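Local coordinates for protein type III effector HopA1 (Pseudomonas syringae pv. tomato str. DC3000, PDB 4RSX) that is a bacterial type III secretion effector, probably delivered into plant host cells, whose biochemical activity there is not established, at residues A[65-70]-A[78-83]; A[46-51]-A[147-152]; A[131-136]-A[177-182]; A[83-86]-A[91-94]; A[193-198]-A[213-218]. One frame throughout, in Å; residues are numbered along the deposited sequence.

Interaction 1. Residues A[65-70]-A[78-83]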
# COMPACT_ATOMS: atom_id res chain seq x y z
N GLU A 65 9.94 2.27 -16.34
CA GLU A 65 9.68 3.71 -16.39
C GLU A 65 9.14 4.22 -15.05
O GLU A 65 8.48 3.48 -14.31
CB GLU A 65 8.70 4.05 -17.53
CG GLU A 65 9.32 3.81 -18.92
CD GLU A 65 8.34 3.94 -20.06
OE1 GLU A 65 7.16 4.28 -19.81
OE2 GLU A 65 8.76 3.69 -21.22
N VAL A 66 9.45 5.48 -14.74
CA VAL A 66 8.89 6.12 -13.55
C VAL A 66 8.04 7.32 -13.96
O VAL A 66 8.48 8.16 -14.75
CB VAL A 66 10.00 6.60 -12.58
CG1 VAL A 66 9.39 7.31 -11.37
CG2 VAL A 66 10.89 5.44 -12.16
N ARG A 67 6.83 7.39 -13.43
CA ARG A 67 5.94 8.49 -13.77
C ARG A 67 5.35 9.07 -12.50
O ARG A 67 5.05 8.33 -11.56
CB ARG A 67 4.81 7.98 -14.67
CG ARG A 67 5.30 7.47 -16.00
CD ARG A 67 4.18 6.90 -16.84
NE ARG A 67 4.60 6.71 -18.22
CZ ARG A 67 3.96 5.95 -19.10
NH1 ARG A 67 2.87 5.28 -18.73
NH2 ARG A 67 4.42 5.84 -20.34
N THR A 68 5.19 10.39 -12.47
CA THR A 68 4.45 11.02 -11.38
C THR A 68 3.01 10.55 -11.42
O THR A 68 2.50 10.22 -12.50
CB THR A 68 4.50 12.57 -11.44
OG1 THR A 68 3.73 13.11 -10.35
CG2 THR A 68 3.96 13.09 -12.78
N GLN A 69 2.36 10.50 -10.26
CA GLN A 69 0.94 10.19 -10.19
C GLN A 69 0.09 11.43 -9.95
O GLN A 69 -1.11 11.34 -9.72
CB GLN A 69 0.65 9.15 -9.11
CG GLN A 69 1.03 7.72 -9.48
CD GLN A 69 0.33 6.67 -8.61
OE1 GLN A 69 0.43 5.46 -8.87
NE2 GLN A 69 -0.38 7.12 -7.59
N ASP A 70 0.74 12.60 -9.98
CA ASP A 70 0.06 13.89 -9.92
C ASP A 70 -1.15 13.93 -10.88
O ASP A 70 -0.98 13.69 -12.08
CB ASP A 70 1.07 14.99 -10.27
CG ASP A 70 0.43 16.36 -10.42
OD1 ASP A 70 -0.30 16.79 -9.50
OD2 ASP A 70 0.64 16.99 -11.48
N LYS A 78 0.99 14.62 -19.27
CA LYS A 78 2.26 15.27 -18.98
C LYS A 78 3.12 14.42 -18.05
O LYS A 78 4.26 14.77 -17.76
CB LYS A 78 2.02 16.64 -18.33
CG LYS A 78 1.18 17.61 -19.16
CD LYS A 78 2.03 18.46 -20.09
CE LYS A 78 1.81 18.06 -21.54
NZ LYS A 78 2.49 19.02 -22.47
N ASP A 79 2.58 13.30 -17.59
CA ASP A 79 3.32 12.44 -16.65
C ASP A 79 4.44 11.64 -17.34
O ASP A 79 5.06 10.78 -16.72
CB ASP A 79 2.36 11.50 -15.91
CG ASP A 79 1.62 10.57 -16.85
OD1 ASP A 79 1.42 10.96 -18.02
OD2 ASP A 79 1.25 9.45 -16.43
N ARG A 80 4.69 11.95 -18.61
CA ARG A 80 5.73 11.25 -19.38
C ARG A 80 7.07 11.99 -19.42
O ARG A 80 7.96 11.62 -20.19
CB ARG A 80 5.25 10.94 -20.81
CG ARG A 80 3.82 10.41 -20.90
CD ARG A 80 3.57 9.22 -19.98
NE ARG A 80 2.16 9.13 -19.61
CZ ARG A 80 1.28 8.32 -20.19
NH1 ARG A 80 1.66 7.50 -21.16
NH2 ARG A 80 0.01 8.32 -19.79
N ASN A 81 7.23 13.05 -18.62
CA ASN A 81 8.51 13.75 -18.55
C ASN A 81 8.97 13.91 -17.10
O ASN A 81 8.77 14.95 -16.47
CB ASN A 81 8.45 15.12 -19.24
CG ASN A 81 9.83 15.74 -19.45
OD1 ASN A 81 10.81 15.39 -18.77
ND2 ASN A 81 9.92 16.66 -20.40
N LEU A 82 9.59 12.85 -16.58
CA LEU A 82 9.94 12.80 -15.17
C LEU A 82 10.86 13.95 -14.77
O LEU A 82 10.60 14.64 -13.77
CB LEU A 82 10.60 11.45 -14.85
CG LEU A 82 10.91 11.27 -13.37
CD1 LEU A 82 9.63 11.43 -12.56
CD2 LEU A 82 11.56 9.90 -13.12
N ASP A 83 11.91 14.17 -15.55
CA ASP A 83 12.93 15.16 -15.21
C ASP A 83 12.35 16.56 -15.09
O ASP A 83 12.73 17.32 -14.20
CB ASP A 83 14.09 15.13 -16.22
CG ASP A 83 14.83 13.81 -16.22
OD1 ASP A 83 14.33 12.83 -15.61
OD2 ASP A 83 15.92 13.73 -16.83
O HOH W 1 1.27 8.17 -14.10
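Arg-67 and Asp-79 carry this contact, in which the outermost strand 64-68 of a seven-stranded antiparallel sheet meets the type I beta turn Lys-78 to Asn-81 that leads into helix 82-88. The aliphatic stem of Arg-67 runs extended across the turn, its CG resting 3.4 Å from the Asp-79 carbonyl O. Beyond it the guanidinium lies over Arg-80, whose CD presses on one face, 3.2 Å from Arg-67 NE. The two guanidinium planes are turned 31° apart, and Arg-67 NH2 and Arg-80 NH1 stand only 3.3 Å from each other. Each of these like charges has its own acid: Glu-65 OE1 forms a salt bridge with Arg-67 from well out of the guanidinium plane, so by charge alone, and probably offsets part of the repulsion, while Asp-79 OD1 lies in the Arg-80 guanidinium plane and pairs with NE in a salt bridge whose modelled length is doubtfully short. Asp-79 CB packs against Thr-68 CG2 at 3.9 Å. Thr-68 OG1 accepts from Asp-70 N, an ST turn at the strand end. Leu-82, itself buried, sets CD2 against Val-66 CB, 3.7 Å away, with Leu-55 of helix 45-58 also touching the valine. One water links the segments, donating to Asp-79 OD2 at 2.7 Å and to Thr-68 O at 2.9 Å.

Interaction 2. Residues A[46-51]-A[147-152]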
# COMPACT_ATOMS: atom_id res chain seq x y z
N GLU A 46 19.49 15.94 1.77
CA GLU A 46 20.35 15.28 0.80
C GLU A 46 19.80 13.92 0.43
O GLU A 46 19.89 13.50 -0.72
CB GLU A 46 21.76 15.10 1.36
CG GLU A 46 22.65 16.29 1.21
CD GLU A 46 23.96 16.12 1.93
OE1 GLU A 46 24.16 16.83 2.95
OE2 GLU A 46 24.78 15.27 1.49
N GLN A 47 19.26 13.22 1.42
CA GLN A 47 18.69 11.90 1.17
C GLN A 47 17.48 12.00 0.22
O GLN A 47 17.36 11.19 -0.71
CB GLN A 47 18.39 11.18 2.49
CG GLN A 47 19.67 10.61 3.14
CD GLN A 47 19.46 10.12 4.56
OE1 GLN A 47 18.51 10.52 5.25
NE2 GLN A 47 20.35 9.23 5.01
N GLN A 48 16.64 13.01 0.43
CA GLN A 48 15.51 13.29 -0.47
C GLN A 48 15.97 13.57 -1.90
O GLN A 48 15.44 13.01 -2.87
CB GLN A 48 14.68 14.47 0.07
CG GLN A 48 14.03 14.14 1.42
CD GLN A 48 13.21 15.28 2.02
OE1 GLN A 48 12.50 16.01 1.30
NE2 GLN A 48 13.28 15.43 3.33
N GLU A 49 16.99 14.41 -2.03
CA GLU A 49 17.53 14.73 -3.34
C GLU A 49 18.12 13.50 -4.03
O GLU A 49 17.94 13.31 -5.23
CB GLU A 49 18.56 15.86 -3.23
CG GLU A 49 17.94 17.20 -2.80
CD GLU A 49 17.11 17.85 -3.91
OE1 GLU A 49 17.23 17.43 -5.08
OE2 GLU A 49 16.35 18.80 -3.61
N GLU A 50 18.81 12.66 -3.27
CA GLU A 50 19.34 11.39 -3.79
C GLU A 50 18.18 10.52 -4.29
O GLU A 50 18.28 9.82 -5.31
CB GLU A 50 20.15 10.67 -2.70
CG GLU A 50 20.75 9.31 -3.12
CD GLU A 50 21.23 8.47 -1.93
OE1 GLU A 50 21.02 8.88 -0.77
OE2 GLU A 50 21.81 7.38 -2.16
N PHE A 51 17.06 10.57 -3.57
CA PHE A 51 15.88 9.81 -3.95
C PHE A 51 15.36 10.25 -5.32
O PHE A 51 15.18 9.43 -6.23
CB PHE A 51 14.79 9.96 -2.88
CG PHE A 51 13.60 9.09 -3.11
CD1 PHE A 51 13.55 7.81 -2.58
CD2 PHE A 51 12.53 9.54 -3.87
CE1 PHE A 51 12.46 6.98 -2.80
CE2 PHE A 51 11.42 8.72 -4.10
CZ PHE A 51 11.39 7.44 -3.57
N GLY A 147 6.62 10.39 -2.31
CA GLY A 147 7.73 11.32 -2.33
C GLY A 147 8.57 11.27 -1.05
O GLY A 147 8.03 11.02 0.04
N PRO A 148 9.88 11.54 -1.17
CA PRO A 148 10.87 11.39 -0.09
C PRO A 148 10.59 12.22 1.16
O PRO A 148 11.00 11.82 2.25
CB PRO A 148 12.18 11.85 -0.74
CG PRO A 148 11.76 12.70 -1.92
CD PRO A 148 10.50 12.04 -2.41
N ALA A 149 9.91 13.35 1.02
CA ALA A 149 9.62 14.15 2.21
C ALA A 149 8.61 13.45 3.12
O ALA A 149 8.57 13.72 4.32
CB ALA A 149 9.14 15.54 1.83
N CYS A 150 7.81 12.54 2.56
CA CYS A 150 6.74 11.89 3.32
C CYS A 150 6.98 10.41 3.58
O CYS A 150 6.20 9.77 4.28
CB CYS A 150 5.39 12.04 2.60
SG CYS A 150 4.83 13.75 2.40
N HIS A 151 8.05 9.85 3.01
CA HIS A 151 8.32 8.44 3.20
C HIS A 151 8.53 8.13 4.69
O HIS A 151 9.35 8.78 5.34
CB HIS A 151 9.54 8.01 2.41
CG HIS A 151 9.53 6.56 2.04
ND1 HIS A 151 9.54 6.13 0.73
CD2 HIS A 151 9.52 5.44 2.80
CE1 HIS A 151 9.53 4.81 0.70
NE2 HIS A 151 9.51 4.37 1.94
N GLY A 152 7.77 7.17 5.21
CA GLY A 152 7.85 6.81 6.62
C GLY A 152 6.72 7.40 7.45
O GLY A 152 6.59 7.10 8.64
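Pro-148 wedges its ring between Gln-48 and Phe-51, residues three apart on one side of helix 45-58; the proline is the second residue of a type I turn, Gly-147 to Cys-150, just after strand 140-146 of the sheet. Its CB reaches the helix backbone itself, 3.6 Å from Gln-48 CA, and lies 3.7 Å from CG of the same glutamine. The other end of the pyrrolidine meets the aromatic ring: Pro-148 CD is 3.5 Å from Phe-51 CD2, approaching the ring obliquely. Phe-51 extends its ring past the proline because CG stands anti to the backbone N (chi1 -174°). Ala-149, next in the turn, meets the end of the glutamine, its CB 3.4 Å from Gln-48 OE1. That is packing of a methyl on an amide oxygen; the amide NE2 is engaged elsewhere, bonded to the carbonyl of Met-43, which fixes the far end of an otherwise extended chain. Met-43 also touches Pro-148, so the stretch leading into the helix grips both partners. Outside this shell Phe-51 also touches Ala-123, Thr-124 and Thr-127 of helix 123-136 and Val-145 of strand 140-146. The contact therefore docks a helix from the early part of the chain onto the loop that leaves strand 140-146, an inner strand of the antiparallel sheet, and does so almost wholly by apolar packing. The turn is closed from within by Cys-150 N, which donates to Gly-147 O at 3.0 Å.

Interaction 3. Residues A[131-136]-A[177-182]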
# COMPACT_ATOMS: atom_id res chain seq x y z
N ALA A 131 12.16 -1.66 -8.47
CA ALA A 131 12.31 -1.55 -9.93
C ALA A 131 12.90 -2.84 -10.53
O ALA A 131 12.42 -3.33 -11.57
CB ALA A 131 13.17 -0.35 -10.29
N THR A 132 13.92 -3.38 -9.90
CA THR A 132 14.52 -4.62 -10.38
C THR A 132 13.46 -5.74 -10.36
O THR A 132 13.27 -6.46 -11.35
CB THR A 132 15.73 -5.02 -9.52
OG1 THR A 132 16.67 -3.95 -9.51
CG2 THR A 132 16.40 -6.29 -10.06
N LEU A 133 12.77 -5.87 -9.23
CA LEU A 133 11.79 -6.93 -9.05
C LEU A 133 10.66 -6.78 -10.08
O LEU A 133 10.24 -7.77 -10.70
CB LEU A 133 11.25 -6.90 -7.62
CG LEU A 133 10.56 -8.17 -7.10
CD1 LEU A 133 11.49 -9.38 -7.23
CD2 LEU A 133 10.07 -8.02 -5.65
N ILE A 134 10.20 -5.55 -10.29
CA ILE A 134 9.17 -5.32 -11.30
C ILE A 134 9.68 -5.67 -12.70
O ILE A 134 8.93 -6.23 -13.51
CB ILE A 134 8.66 -3.86 -11.25
CG1 ILE A 134 7.89 -3.64 -9.94
CG2 ILE A 134 7.78 -3.54 -12.47
CD1 ILE A 134 7.76 -2.19 -9.53
N GLY A 135 10.94 -5.37 -12.98
CA GLY A 135 11.52 -5.75 -14.26
C GLY A 135 11.44 -7.25 -14.53
O GLY A 135 11.14 -7.66 -15.66
N LYS A 136 11.70 -8.05 -13.49
CA LYS A 136 11.85 -9.50 -13.61
C LYS A 136 10.54 -10.27 -13.49
O LYS A 136 10.40 -11.34 -14.07
CB LYS A 136 12.79 -10.03 -12.51
CG LYS A 136 14.28 -9.68 -12.67
CD LYS A 136 15.10 -10.42 -11.59
CE LYS A 136 16.46 -9.76 -11.33
NZ LYS A 136 17.25 -9.56 -12.58
N LYS A 177 13.36 -8.88 0.14
CA LYS A 177 14.23 -8.74 1.30
C LYS A 177 15.64 -9.26 1.03
O LYS A 177 16.62 -8.60 1.38
CB LYS A 177 13.63 -9.42 2.54
CG LYS A 177 12.63 -8.55 3.30
CD LYS A 177 12.23 -9.16 4.65
CE LYS A 177 11.48 -8.12 5.48
NZ LYS A 177 10.79 -8.66 6.70
N GLN A 178 15.76 -10.45 0.43
CA GLN A 178 17.08 -11.04 0.21
C GLN A 178 17.91 -10.33 -0.86
O GLN A 178 19.14 -10.36 -0.81
CB GLN A 178 16.99 -12.56 -0.04
CG GLN A 178 16.06 -12.97 -1.17
CD GLN A 178 16.07 -14.47 -1.43
OE1 GLN A 178 17.11 -15.04 -1.78
NE2 GLN A 178 14.92 -15.13 -1.25
N MET A 179 17.24 -9.65 -1.80
CA MET A 179 17.92 -8.97 -2.91
C MET A 179 18.18 -7.47 -2.67
O MET A 179 19.01 -6.88 -3.36
CB MET A 179 17.07 -9.10 -4.17
CG MET A 179 16.22 -7.86 -4.42
SD MET A 179 14.71 -8.16 -5.35
CE MET A 179 15.30 -8.05 -7.05
N SER A 180 17.46 -6.86 -1.72
CA SER A 180 17.48 -5.40 -1.60
C SER A 180 18.78 -4.87 -1.01
O SER A 180 19.15 -3.71 -1.24
CB SER A 180 16.30 -4.91 -0.76
OG SER A 180 16.45 -5.27 0.60
N GLY A 181 19.47 -5.71 -0.24
CA GLY A 181 20.67 -5.27 0.45
C GLY A 181 20.35 -4.42 1.67
O GLY A 181 21.26 -3.90 2.33
N ILE A 182 19.07 -4.28 1.98
CA ILE A 182 18.64 -3.51 3.14
C ILE A 182 18.72 -4.39 4.38
O ILE A 182 18.22 -5.51 4.38
CB ILE A 182 17.21 -3.00 2.95
CG1 ILE A 182 17.13 -2.05 1.76
CG2 ILE A 182 16.70 -2.31 4.21
CD1 ILE A 182 15.72 -1.67 1.41
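Leu-133 and Met-179 mark where the last turns of helices 123-136 and 166-180 come together, their CA atoms 8.9 Å apart, a spacing bridged by side chains and not by backbone. Helix 166-180 gives way at Gly-181, the first residue to leave helical angles, with phi +77°. There Ser-180 OG accepts from Ile-182 N at 3.1 Å, an ST turn that guides the chain away from the helix; the same hydroxyl makes a weak bond of 3.4 Å to Lys-177 O. Across the gap, Met-179 supplies the whole of its side's contribution. Its chain bends at chi3 (-86°), which carries the methyl over to the neighbouring helix, where CE lies 3.7 Å from Thr-132 CG2, the two side chains running antiparallel alongside each other. One bond back, the sulfur SD stands 3.9 Å from Leu-133 CD1, so methionine touches two successive residues of the partner helix. Thr-132 offers its methyl because CG2 is anti to the backbone N, while OG1 bonds to the carbonyl of Arg-128 one turn earlier. Leu-133 also packs against Lys-175 and Leu-176 of helix 166-180, and reaches Ile-140 and Leu-160 on two strands of the sheet, tying the helix pair to the sheet they pack on. Methyl, thioether and methyl meet here without any polar link between the segments, so the join probably rests on van der Waals contact, with some burial of apolar surface, and demands little in direction.

Interaction 4. Residues A[83-86]-A[91-94]; sequences DKYI and DAKR
Tyr-85 reaches from helix 82-88 across the type I beta turn Asp-91 to Arg-94, part of the loop that turns the chain from this helix into strand 96-101 of the antiparallel sheet. With CG anti to the backbone N (chi1 -180°) the phenol extends away from the helix, and the end of the side chain comes nearer the turn than its root. Ala-92 meets the ring obliquely: its CA is 3.9 Å from Tyr-85 CE2, and its CB 4.2 Å from the same carbon. The methyl of Ala-92 points at the helix and settles against the backbone of Ile-86, whose CA and O are each 3.9 Å from Ala-92 CB. Farther out the phenol oxygen passes Asp-91, its OH 4.0 Å from CB, with ring and carboxylate planes inclined by 27°; this is van der Waals contact, not a bond. Ala-92 thus sits in the corner formed by the tyrosine ring and the helix main chain. Tyr-97 of strand 96-101 backs both Tyr-85 and Ile-86 and bonds through its OH to the Ala-92 carbonyl, and Ile-86 also touches Leu-52 and Lys-56 of helix 45-58. Together these contacts fold the connecting loop back on the helix that precedes it. The turn is fastened by its own backbone, Arg-94 N donating to Asp-91 O at 2.7 Å.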
# COMPACT_ATOMS: atom_id res chain seq x y z
N ASP A 83 11.91 14.17 -15.55
CA ASP A 83 12.93 15.16 -15.21
C ASP A 83 12.35 16.56 -15.09
O ASP A 83 12.73 17.32 -14.20
CB ASP A 83 14.09 15.13 -16.22
CG ASP A 83 14.83 13.81 -16.22
OD1 ASP A 83 14.33 12.83 -15.61
OD2 ASP A 83 15.92 13.73 -16.83
N LYS A 84 11.41 16.90 -15.96
CA LYS A 84 10.77 18.21 -15.95
C LYS A 84 9.87 18.40 -14.74
O LYS A 84 9.87 19.46 -14.12
CB LYS A 84 9.98 18.45 -17.24
CG LYS A 84 9.48 19.89 -17.41
CD LYS A 84 8.59 20.05 -18.65
CE LYS A 84 8.37 21.52 -19.00
NZ LYS A 84 7.71 22.28 -17.91
N TYR A 85 9.08 17.37 -14.40
CA TYR A 85 8.21 17.44 -13.22
C TYR A 85 9.03 17.67 -11.94
O TYR A 85 8.69 18.51 -11.11
CB TYR A 85 7.34 16.17 -13.10
CG TYR A 85 6.41 16.19 -11.90
CD1 TYR A 85 5.15 16.77 -11.97
CD2 TYR A 85 6.81 15.62 -10.67
CE1 TYR A 85 4.30 16.78 -10.88
CE2 TYR A 85 5.96 15.64 -9.56
CZ TYR A 85 4.71 16.23 -9.68
OH TYR A 85 3.85 16.26 -8.61
N ILE A 86 10.10 16.91 -11.77
CA ILE A 86 10.93 17.02 -10.57
C ILE A 86 11.58 18.41 -10.49
O ILE A 86 11.71 18.99 -9.41
CB ILE A 86 12.00 15.90 -10.53
CG1 ILE A 86 11.32 14.55 -10.33
CG2 ILE A 86 13.03 16.16 -9.41
CD1 ILE A 86 12.28 13.37 -10.25
N ASP A 91 5.55 20.10 -5.68
CA ASP A 91 5.08 18.92 -4.97
C ASP A 91 5.95 17.68 -5.18
O ASP A 91 5.64 16.62 -4.64
CB ASP A 91 3.66 18.58 -5.40
CG ASP A 91 2.67 19.59 -4.91
OD1 ASP A 91 2.51 19.71 -3.67
OD2 ASP A 91 2.04 20.26 -5.76
N ALA A 92 7.04 17.83 -5.94
CA ALA A 92 7.88 16.71 -6.36
C ALA A 92 8.40 15.83 -5.21
O ALA A 92 8.60 14.63 -5.38
CB ALA A 92 9.05 17.20 -7.21
N LYS A 93 8.62 16.43 -4.04
CA LYS A 93 9.09 15.69 -2.88
C LYS A 93 7.94 15.06 -2.09
O LYS A 93 8.17 14.29 -1.15
CB LYS A 93 9.91 16.61 -1.95
CG LYS A 93 11.24 17.07 -2.53
CD LYS A 93 12.02 17.97 -1.56
CE LYS A 93 13.41 18.29 -2.13
NZ LYS A 93 13.97 19.60 -1.66
N ARG A 94 6.71 15.37 -2.47
CA ARG A 94 5.55 15.00 -1.64
C ARG A 94 4.61 13.98 -2.28
O ARG A 94 4.03 13.14 -1.59
CB ARG A 94 4.74 16.25 -1.27
CG ARG A 94 5.55 17.45 -0.81
CD ARG A 94 5.56 17.58 0.71
NE ARG A 94 4.21 17.56 1.27
CZ ARG A 94 3.94 17.57 2.58
NH1 ARG A 94 4.93 17.61 3.46
NH2 ARG A 94 2.68 17.54 3.00

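Interaction 5. Residues A[193-198]-A[213-218]; sequences LSMQSL and RGHGMS
Leu-193 and Met-195 face the opening turn of helix 215-228 from a loop just ahead of strand 196-199, with 7.8 Å between the CA atoms of Leu-193 and Gly-216 and 8.5 Å between those of Met-195 and His-215. His-215 is the side chain that crosses. Its CG is anti to the backbone N (chi1 171°), which throws the imidazole off the helix toward the loop, where NE2 donates to Leu-193 O at 3.2 Å. The carbonyl oxygen lies in the ring plane, NE2 lies in the carbonyl plane, and the N-H...O angle is 154°, so the bond is well directed though not short. Met-195 closes over one face of the ring in a CH-pi contact, CG 3.8 Å from the ring centroid. The extended chain continues above the ring with SD at 4.8 Å from the centroid, a more distant sulfur-aromatic contact, and brings CE to within 3.5 Å of His-215 CD2. This joins a helix start to the approach to an outermost strand of the seven-stranded antiparallel sheet; Ala-205, on the adjoining strand 202-207, touches both the histidine and the methionine. Ser-194, at positive phi (66°), turns the chain between these partners, and its backbone N is bonded to Ser-10 OG of helix 2-19. Gly-214 is the N-cap residue of helix 215-228, and its O receives Ser-218 N at 3.0 Å. Ser-218 OG donates back to His-215 O, also at 3.0 Å.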
# COMPACT_ATOMS: atom_id res chain seq x y z
N LEU A 193 -4.00 -1.41 9.76
CA LEU A 193 -5.21 -2.06 10.24
C LEU A 193 -5.85 -2.90 9.14
O LEU A 193 -5.91 -2.48 7.98
CB LEU A 193 -6.21 -1.04 10.77
CG LEU A 193 -5.65 -0.08 11.83
CD1 LEU A 193 -6.73 0.85 12.35
CD2 LEU A 193 -5.06 -0.88 12.95
N SER A 194 -6.26 -4.11 9.52
CA SER A 194 -6.88 -5.06 8.60
C SER A 194 -5.97 -5.60 7.48
O SER A 194 -6.49 -6.17 6.51
CB SER A 194 -8.16 -4.45 7.98
OG SER A 194 -8.76 -5.37 7.08
N MET A 195 -4.65 -5.44 7.58
CA MET A 195 -3.77 -6.12 6.62
C MET A 195 -3.08 -7.30 7.29
O MET A 195 -2.90 -7.30 8.51
CB MET A 195 -2.68 -5.19 6.07
CG MET A 195 -3.16 -4.08 5.15
SD MET A 195 -1.74 -3.30 4.34
CE MET A 195 -2.61 -1.91 3.58
N GLN A 196 -2.69 -8.28 6.49
CA GLN A 196 -1.97 -9.44 7.01
C GLN A 196 -0.45 -9.24 6.99
O GLN A 196 0.15 -8.95 5.94
CB GLN A 196 -2.34 -10.72 6.24
CG GLN A 196 -1.68 -11.99 6.78
CD GLN A 196 -2.06 -13.24 5.97
OE1 GLN A 196 -3.16 -13.32 5.42
NE2 GLN A 196 -1.14 -14.21 5.89
N SER A 197 0.17 -9.40 8.16
CA SER A 197 1.61 -9.27 8.30
C SER A 197 2.32 -10.52 7.79
O SER A 197 2.07 -11.62 8.28
CB SER A 197 1.95 -9.02 9.78
OG SER A 197 3.35 -9.00 9.99
N LEU A 198 3.22 -10.36 6.82
CA LEU A 198 3.98 -11.49 6.27
C LEU A 198 5.34 -11.65 6.95
O LEU A 198 5.86 -12.77 7.07
CB LEU A 198 4.16 -11.35 4.77
CG LEU A 198 2.88 -11.22 3.94
CD1 LEU A 198 3.18 -11.26 2.44
CD2 LEU A 198 1.87 -12.32 4.32
N ARG A 213 -10.62 2.51 -4.51
CA ARG A 213 -10.82 3.33 -3.32
C ARG A 213 -9.59 3.31 -2.39
O ARG A 213 -9.37 4.27 -1.63
CB ARG A 213 -12.03 2.83 -2.53
CG ARG A 213 -13.35 3.53 -2.80
CD ARG A 213 -14.43 2.79 -2.06
NE ARG A 213 -14.31 1.36 -2.36
CZ ARG A 213 -14.98 0.38 -1.76
NH1 ARG A 213 -15.85 0.64 -0.78
NH2 ARG A 213 -14.78 -0.88 -2.15
N GLY A 214 -8.81 2.23 -2.43
CA GLY A 214 -7.72 2.05 -1.49
C GLY A 214 -8.10 1.19 -0.28
O GLY A 214 -9.25 1.18 0.15
N HIS A 215 -7.12 0.49 0.29
CA HIS A 215 -7.40 -0.51 1.31
C HIS A 215 -8.10 0.06 2.56
O HIS A 215 -9.07 -0.54 3.05
CB HIS A 215 -6.10 -1.21 1.72
CG HIS A 215 -6.26 -2.09 2.91
ND1 HIS A 215 -6.71 -3.39 2.82
CD2 HIS A 215 -6.05 -1.86 4.23
CE1 HIS A 215 -6.76 -3.92 4.03
NE2 HIS A 215 -6.37 -3.01 4.90
N GLY A 216 -7.62 1.20 3.05
CA GLY A 216 -8.23 1.88 4.19
C GLY A 216 -9.69 2.26 4.01
O GLY A 216 -10.53 2.01 4.89
N MET A 217 -10.02 2.87 2.87
CA MET A 217 -11.39 3.34 2.67
C MET A 217 -12.33 2.17 2.43
O MET A 217 -13.49 2.20 2.87
CB MET A 217 -11.47 4.38 1.54
CG MET A 217 -12.87 5.04 1.38
SD MET A 217 -13.53 5.85 2.89
CE MET A 217 -12.63 7.39 2.87
N SER A 218 -11.84 1.14 1.74
CA SER A 218 -12.69 -0.02 1.47
C SER A 218 -13.07 -0.75 2.75
O SER A 218 -14.23 -1.12 2.95
CB SER A 218 -12.06 -0.98 0.45
OG SER A 218 -11.01 -1.72 1.02

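How the interactions relate
Interactions 1, 2 and 4 cluster at one end of this fragment of HopA1. Interactions 1 and 4 share Asp-83 and helix 82-88, their centres about 9 Å apart, and meet where Thr-68 OG1 lies 3.3 Å from Tyr-85 CZ. Interaction 2, about 11 Å from interaction 4 between centres, joins it through the Glu-49 to Lys-93 salt bridge and a probable hydrogen bond from Ala-149 N to Lys-93 O; its segments enclose both others along the chain. Interaction 3 alternates with interaction 2 in sequence, pairing helices 123-136 and 166-180. Interaction 5 follows last, about 27 Å from interaction 1 between centres; the two lie by opposite outermost strands of one sheet, 64-68 and, just ahead of it, 196-199.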